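Antibiotic resistance protein (Deinococcus radiodurans, PDB 2VLI) is a P-loop phosphotransferase that confers tunicamycin resistance, probably by phosphorylating the antibiotic. Local coordinates at residues I7-G12 with R93-G98; S105-T110 with A167-T172. All coordinates share one frame; numbering follows the deposited sequence.

Interaction 1: residues I7-G12 with R93-G98; sequences IIWING and RRLMSG
Trp9 meets Leu95 and Met96 where helix 89-101 packs on strand 7-11, the central strand of a P-loop kinase-like sheet, a strand that leads into what is by sequence the P-loop, starting at Gly12. The indole leaves the sheet with CG anti to the backbone N (chi1 173°), which carries its six-membered ring toward the helix. Two neighbouring helix residues then address it differently. Leu95 comes to the rim: its CD2 lies near the plane of the indole, 3.9 Å from Trp9 CH2. Met96, present as selenomethionine, has a chain bent at chi2 and chi3, and its CE stands 3.2 Å above the indole plane but displaced toward the rim, 3.5 Å from Trp9 NE1. The selenium lies above the face at a distance, 5.3 Å from the centroid of the five-membered ring and 23° off its normal, a Met-aromatic contact. One indole thus meets two successive helix residues in two ways, at its edge by Leu95 and from above near its rim by Met96. Helix 61-75 adds Leu69 against Trp9 and Met65 against Leu95, strand 80-84 supplies Val82 and Val84 to the indole, and His108 of strand 107-112 touches both Trp9 and Met96.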
loop_
_atom_site.group_PDB
_atom_site.type_symbol
_atom_site.label_atom_id
_atom_site.label_comp_id
_atom_site.label_asym_id
_atom_site.label_seq_id
_atom_site.Cartn_x
_atom_site.Cartn_y
_atom_site.Cartn_z
ATOM N N ILE A 7 -22.893 7.563 -8.623
ATOM C CA ILE A 7 -21.906 6.510 -8.936
ATOM C C ILE A 7 -21.469 5.818 -7.639
ATOM O O ILE A 7 -20.959 6.482 -6.724
ATOM C CB ILE A 7 -20.701 7.098 -9.710
ATOM C CG1 ILE A 7 -21.200 7.704 -11.041
ATOM C CG2 ILE A 7 -19.642 6.018 -10.007
ATOM C CD1 ILE A 7 -20.127 8.425 -11.847
ATOM N N ILE A 8 -21.704 4.508 -7.535
ATOM C CA ILE A 8 -21.352 3.747 -6.318
ATOM C C ILE A 8 -20.131 2.889 -6.642
ATOM O O ILE A 8 -20.228 1.978 -7.411
ATOM C CB ILE A 8 -22.512 2.890 -5.827
ATOM C CG1 ILE A 8 -23.770 3.742 -5.669
ATOM C CG2 ILE A 8 -22.203 2.229 -4.538
ATOM C CD1 ILE A 8 -25.043 2.912 -5.565
ATOM N N TRP A 9 -18.993 3.224 -6.048
ATOM C CA TRP A 9 -17.699 2.696 -6.420
ATOM C C TRP A 9 -17.256 1.845 -5.241
ATOM O O TRP A 9 -17.096 2.349 -4.139
ATOM C CB TRP A 9 -16.774 3.875 -6.632
ATOM C CG TRP A 9 -15.333 3.558 -6.869
ATOM C CD1 TRP A 9 -14.418 3.160 -5.940
ATOM C CD2 TRP A 9 -14.604 3.726 -8.097
ATOM N NE1 TRP A 9 -13.183 3.042 -6.505
ATOM C CE2 TRP A 9 -13.256 3.400 -7.827
ATOM C CE3 TRP A 9 -14.952 4.136 -9.389
ATOM C CZ2 TRP A 9 -12.263 3.422 -8.810
ATOM C CZ3 TRP A 9 -13.934 4.172 -10.376
ATOM C CH2 TRP A 9 -12.623 3.806 -10.080
ATOM N N ILE A 10 -17.131 0.553 -5.459
ATOM C CA ILE A 10 -16.921 -0.388 -4.388
ATOM C C ILE A 10 -15.638 -1.199 -4.583
ATOM O O ILE A 10 -15.552 -2.045 -5.476
ATOM C CB ILE A 10 -18.123 -1.369 -4.274
ATOM C CG1 ILE A 10 -19.403 -0.581 -4.036
ATOM C CG2 ILE A 10 -17.866 -2.412 -3.149
ATOM C CD1 ILE A 10 -20.697 -1.381 -4.300
ATOM N N ASN A 11 -14.643 -0.935 -3.742
ATOM C CA ASN A 11 -13.388 -1.627 -3.774
ATOM C C ASN A 11 -13.420 -2.735 -2.737
ATOM O O ASN A 11 -13.962 -2.560 -1.657
ATOM C CB ASN A 11 -12.256 -0.673 -3.465
ATOM C CG ASN A 11 -10.887 -1.316 -3.628
ATOM O OD1 ASN A 11 -10.700 -2.241 -4.429
ATOM N ND2 ASN A 11 -9.943 -0.871 -2.830
ATOM N N GLY A 12 -12.796 -3.837 -3.038
ATOM C CA GLY A 12 -12.916 -5.022 -2.189
ATOM C C GLY A 12 -11.684 -5.860 -2.341
ATOM O O GLY A 12 -10.939 -5.671 -3.308
ATOM N N ARG A 93 -4.816 6.337 -5.715
ATOM C CA ARG A 93 -4.792 7.780 -5.768
ATOM C C ARG A 93 -5.006 8.268 -7.184
ATOM O O ARG A 93 -5.673 9.242 -7.407
ATOM C CB ARG A 93 -3.485 8.360 -5.185
ATOM C CG ARG A 93 -3.406 9.897 -5.297
ATOM C CD ARG A 93 -4.712 10.690 -4.966
ATOM N NE ARG A 93 -5.054 10.792 -3.538
ATOM C CZ ARG A 93 -4.765 11.829 -2.753
ATOM N NH1 ARG A 93 -4.090 12.872 -3.237
ATOM N NH2 ARG A 93 -5.154 11.820 -1.472
ATOM N N ARG A 94 -4.387 7.571 -8.124
ATOM C CA ARG A 94 -4.423 7.895 -9.555
ATOM C C ARG A 94 -5.868 7.884 -10.044
ATOM O O ARG A 94 -6.320 8.820 -10.711
ATOM C CB ARG A 94 -3.564 6.900 -10.347
ATOM C CG ARG A 94 -2.040 7.254 -10.375
ATOM C CD ARG A 94 -1.301 6.667 -11.632
ATOM N NE ARG A 94 -0.997 5.233 -11.491
ATOM C CZ ARG A 94 -0.011 4.726 -10.745
ATOM N NH1 ARG A 94 0.805 5.522 -10.054
ATOM N NH2 ARG A 94 0.150 3.397 -10.670
ATOM N N LEU A 95 -6.568 6.817 -9.667
ATOM C CA LEU A 95 -7.979 6.682 -9.893
ATOM C C LEU A 95 -8.800 7.776 -9.251
ATOM O O LEU A 95 -9.640 8.354 -9.888
ATOM C CB LEU A 95 -8.448 5.294 -9.426
ATOM C CG LEU A 95 -8.115 4.058 -10.271
ATOM C CD1 LEU A 95 -8.274 2.745 -9.454
ATOM C CD2 LEU A 95 -9.028 3.968 -11.525
HETATM N N MSE A 96 -8.525 8.095 -7.975
HETATM C CA MSE A 96 -9.282 9.098 -7.298
HETATM C C MSE A 96 -9.039 10.459 -7.946
HETATM O O MSE A 96 -9.973 11.169 -8.172
HETATM C CB MSE A 96 -8.988 9.116 -5.762
HETATM C CG MSE A 96 -9.526 7.947 -4.935
HETATM SE SE MSE A 96 -11.424 7.422 -5.077
HETATM C CE MSE A 96 -11.209 5.923 -6.370
ATOM N N SER A 97 -7.791 10.838 -8.239
ATOM C CA SER A 97 -7.578 12.149 -8.882
ATOM C C SER A 97 -8.088 12.206 -10.356
ATOM O O SER A 97 -8.577 13.249 -10.829
ATOM C CB SER A 97 -6.114 12.567 -8.763
ATOM O OG SER A 97 -5.253 11.543 -9.219
ATOM N N GLY A 98 -8.001 11.080 -11.066
ATOM C CA GLY A 98 -8.639 10.965 -12.379
ATOM C C GLY A 98 -10.126 11.210 -12.389
ATOM O O GLY A 98 -10.613 11.895 -13.268
#

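Interaction 2: residues S105-T110 with A167-T172; sequences SVHHFT and AQVGLT
With chi1 near -60° in both His107 and Phe109, both side chains have CG beside the backbone N and project from the same side of strand 107-112, two residues apart, to receive Val169. The valine's own chi1 of -51° puts CG1 anti to its carbonyl carbon, pointing that methyl at the two rings. This is alpha/beta packing of the P-loop kinase-like fold, in which the last turn of helix 158-169 lies on a strand of the parallel sheet; His108, between the two aromatic residues, points away from this helix.

The single methyl does two kinds of work. Val169 CG1 lies over one face of the imidazole, 3.9 Å from the His107 ring centroid, as a CH-pi contact, while Val169 CB also stands above that plane. Against the phenyl ring the same methyl arrives at the edge, near the plane, with Val169 CG1 only 3.4 Å from Phe109 CZ. The backbones can come close here: the CA atoms of His107 and Val169 are 6.9 Å apart. Gly170, with positive phi, forms a Schellman motif at this end of the helix. Ile151 of strand 150-152 and Thr149 flank the contact, each touching both Phe109 and Gln168. The Gln168 amide, whose OE1 is hydrogen-bonded to Gln164 NE2, stands 89° from the phenyl plane, and Gln168 NE2 lies at the ring edge, 3.9 Å from Phe109 CE1.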
loop_
_atom_site.group_PDB
_atom_site.type_symbol
_atom_site.label_atom_id
_atom_site.label_comp_id
_atom_site.label_asym_id
_atom_site.label_seq_id
_atom_site.Cartn_x
_atom_site.Cartn_y
_atom_site.Cartn_z
ATOM N N SER A 105 -18.124 12.815 -9.332
ATOM C CA SER A 105 -18.156 12.717 -7.895
ATOM C C SER A 105 -18.755 11.370 -7.606
ATOM O O SER A 105 -19.893 11.098 -7.996
ATOM C CB SER A 105 -18.980 13.850 -7.270
ATOM O OG SER A 105 -18.538 14.077 -5.923
ATOM N N VAL A 106 -17.968 10.509 -6.994
ATOM C CA VAL A 106 -18.389 9.140 -6.731
ATOM C C VAL A 106 -18.454 8.878 -5.237
ATOM O O VAL A 106 -17.698 9.445 -4.461
ATOM C CB VAL A 106 -17.522 8.045 -7.476
ATOM C CG1 VAL A 106 -17.205 8.478 -8.905
ATOM C CG2 VAL A 106 -16.266 7.672 -6.736
ATOM N N HIS A 107 -19.354 7.981 -4.865
ATOM C CA HIS A 107 -19.392 7.426 -3.528
ATOM C C HIS A 107 -18.495 6.214 -3.478
ATOM O O HIS A 107 -18.856 5.133 -3.950
ATOM C CB HIS A 107 -20.809 7.002 -3.202
ATOM C CG HIS A 107 -21.779 8.135 -3.201
ATOM N ND1 HIS A 107 -21.939 8.976 -2.116
ATOM C CD2 HIS A 107 -22.644 8.572 -4.150
ATOM C CE1 HIS A 107 -22.868 9.871 -2.391
ATOM N NE2 HIS A 107 -23.326 9.639 -3.613
ATOM N N HIS A 108 -17.327 6.401 -2.906
ATOM C CA HIS A 108 -16.335 5.400 -2.902
ATOM C C HIS A 108 -16.143 4.737 -1.534
ATOM O O HIS A 108 -16.013 5.405 -0.494
ATOM C CB HIS A 108 -15.050 5.920 -3.467
ATOM C CG HIS A 108 -14.513 7.121 -2.792
ATOM N ND1 HIS A 108 -13.656 7.043 -1.718
ATOM C CD2 HIS A 108 -14.674 8.437 -3.057
ATOM C CE1 HIS A 108 -13.311 8.268 -1.351
ATOM N NE2 HIS A 108 -13.909 9.132 -2.160
ATOM N N PHE A 109 -16.122 3.423 -1.586
ATOM C CA PHE A 109 -16.076 2.555 -0.432
ATOM C C PHE A 109 -15.047 1.501 -0.629
ATOM O O PHE A 109 -14.845 1.021 -1.773
ATOM C CB PHE A 109 -17.433 1.832 -0.254
ATOM C CG PHE A 109 -18.583 2.742 -0.062
ATOM C CD1 PHE A 109 -18.769 3.396 1.160
ATOM C CD2 PHE A 109 -19.471 3.018 -1.116
ATOM C CE1 PHE A 109 -19.824 4.245 1.344
ATOM C CE2 PHE A 109 -20.525 3.879 -0.938
ATOM C CZ PHE A 109 -20.730 4.483 0.273
ATOM N N THR A 110 -14.433 1.063 0.482
ATOM C CA THR A 110 -13.557 -0.117 0.526
ATOM C C THR A 110 -14.116 -1.091 1.568
ATOM O O THR A 110 -14.404 -0.699 2.689
ATOM C CB THR A 110 -12.103 0.286 0.837
ATOM O OG1 THR A 110 -11.604 1.081 -0.250
ATOM C CG2 THR A 110 -11.155 -0.923 1.027
ATOM N N ALA A 167 -27.787 3.024 2.479
ATOM C CA ALA A 167 -28.079 4.000 3.561
ATOM C C ALA A 167 -27.058 5.132 3.603
ATOM O O ALA A 167 -27.404 6.298 3.751
ATOM C CB ALA A 167 -28.142 3.290 4.972
ATOM N N GLN A 168 -25.783 4.780 3.474
ATOM C CA GLN A 168 -24.729 5.786 3.527
ATOM C C GLN A 168 -24.887 6.782 2.388
ATOM O O GLN A 168 -24.774 7.979 2.612
ATOM C CB GLN A 168 -23.345 5.128 3.571
ATOM C CG GLN A 168 -23.159 4.371 4.862
ATOM C CD GLN A 168 -21.709 4.132 5.321
ATOM O OE1 GLN A 168 -21.449 3.159 6.015
ATOM N NE2 GLN A 168 -20.804 5.062 5.020
ATOM N N VAL A 169 -25.230 6.304 1.192
ATOM C CA VAL A 169 -25.337 7.212 0.034
ATOM C C VAL A 169 -26.722 7.886 -0.140
ATOM O O VAL A 169 -26.909 8.704 -1.035
ATOM C CB VAL A 169 -24.910 6.500 -1.269
ATOM C CG1 VAL A 169 -23.542 5.844 -1.073
ATOM C CG2 VAL A 169 -25.893 5.470 -1.678
ATOM N N GLY A 170 -27.687 7.528 0.699
ATOM C CA GLY A 170 -29.001 8.196 0.687
ATOM C C GLY A 170 -29.966 7.642 -0.351
ATOM O O GLY A 170 -30.839 8.353 -0.826
ATOM N N LEU A 171 -29.816 6.356 -0.663
ATOM C CA LEU A 171 -30.591 5.691 -1.707
ATOM C C LEU A 171 -31.575 4.708 -1.111
ATOM O O LEU A 171 -31.260 3.989 -0.164
ATOM C CB LEU A 171 -29.663 4.933 -2.675
ATOM C CG LEU A 171 -29.049 5.647 -3.892
ATOM C CD1 LEU A 171 -28.482 4.594 -4.837
ATOM C CD2 LEU A 171 -30.068 6.549 -4.632
ATOM N N THR A 172 -32.758 4.655 -1.713
ATOM C CA THR A 172 -33.805 3.714 -1.320
ATOM C C THR A 172 -33.698 2.467 -2.168
ATOM O O THR A 172 -33.697 2.564 -3.382
ATOM C CB THR A 172 -35.204 4.392 -1.474
ATOM O OG1 THR A 172 -35.441 5.193 -0.307
ATOM C CG2 THR A 172 -36.327 3.360 -1.644
#

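Interactions 1 and 2 come in series along the chain, with centres 12 Å apart, and serve neighbouring strands of one parallel sheet. Helix 89-101 is followed in the chain, after a short connection, by strand 107-112, while helix 158-169 returns much later to cover the other side of that strand. The strands are joined by probable backbone hydrogen bonds, Trp9 N to His107 O and Asn11 N to Phe109 O, both 2.8 Å. The strand order 2-3-1-4-5 matches the nucleoside monophosphate kinase type of P-loop fold. Together the two contacts exemplify its three-layer construction: helices packed on both sides of the sheet, with the strand that leads into the presumed nucleotide-binding P-loop at its centre.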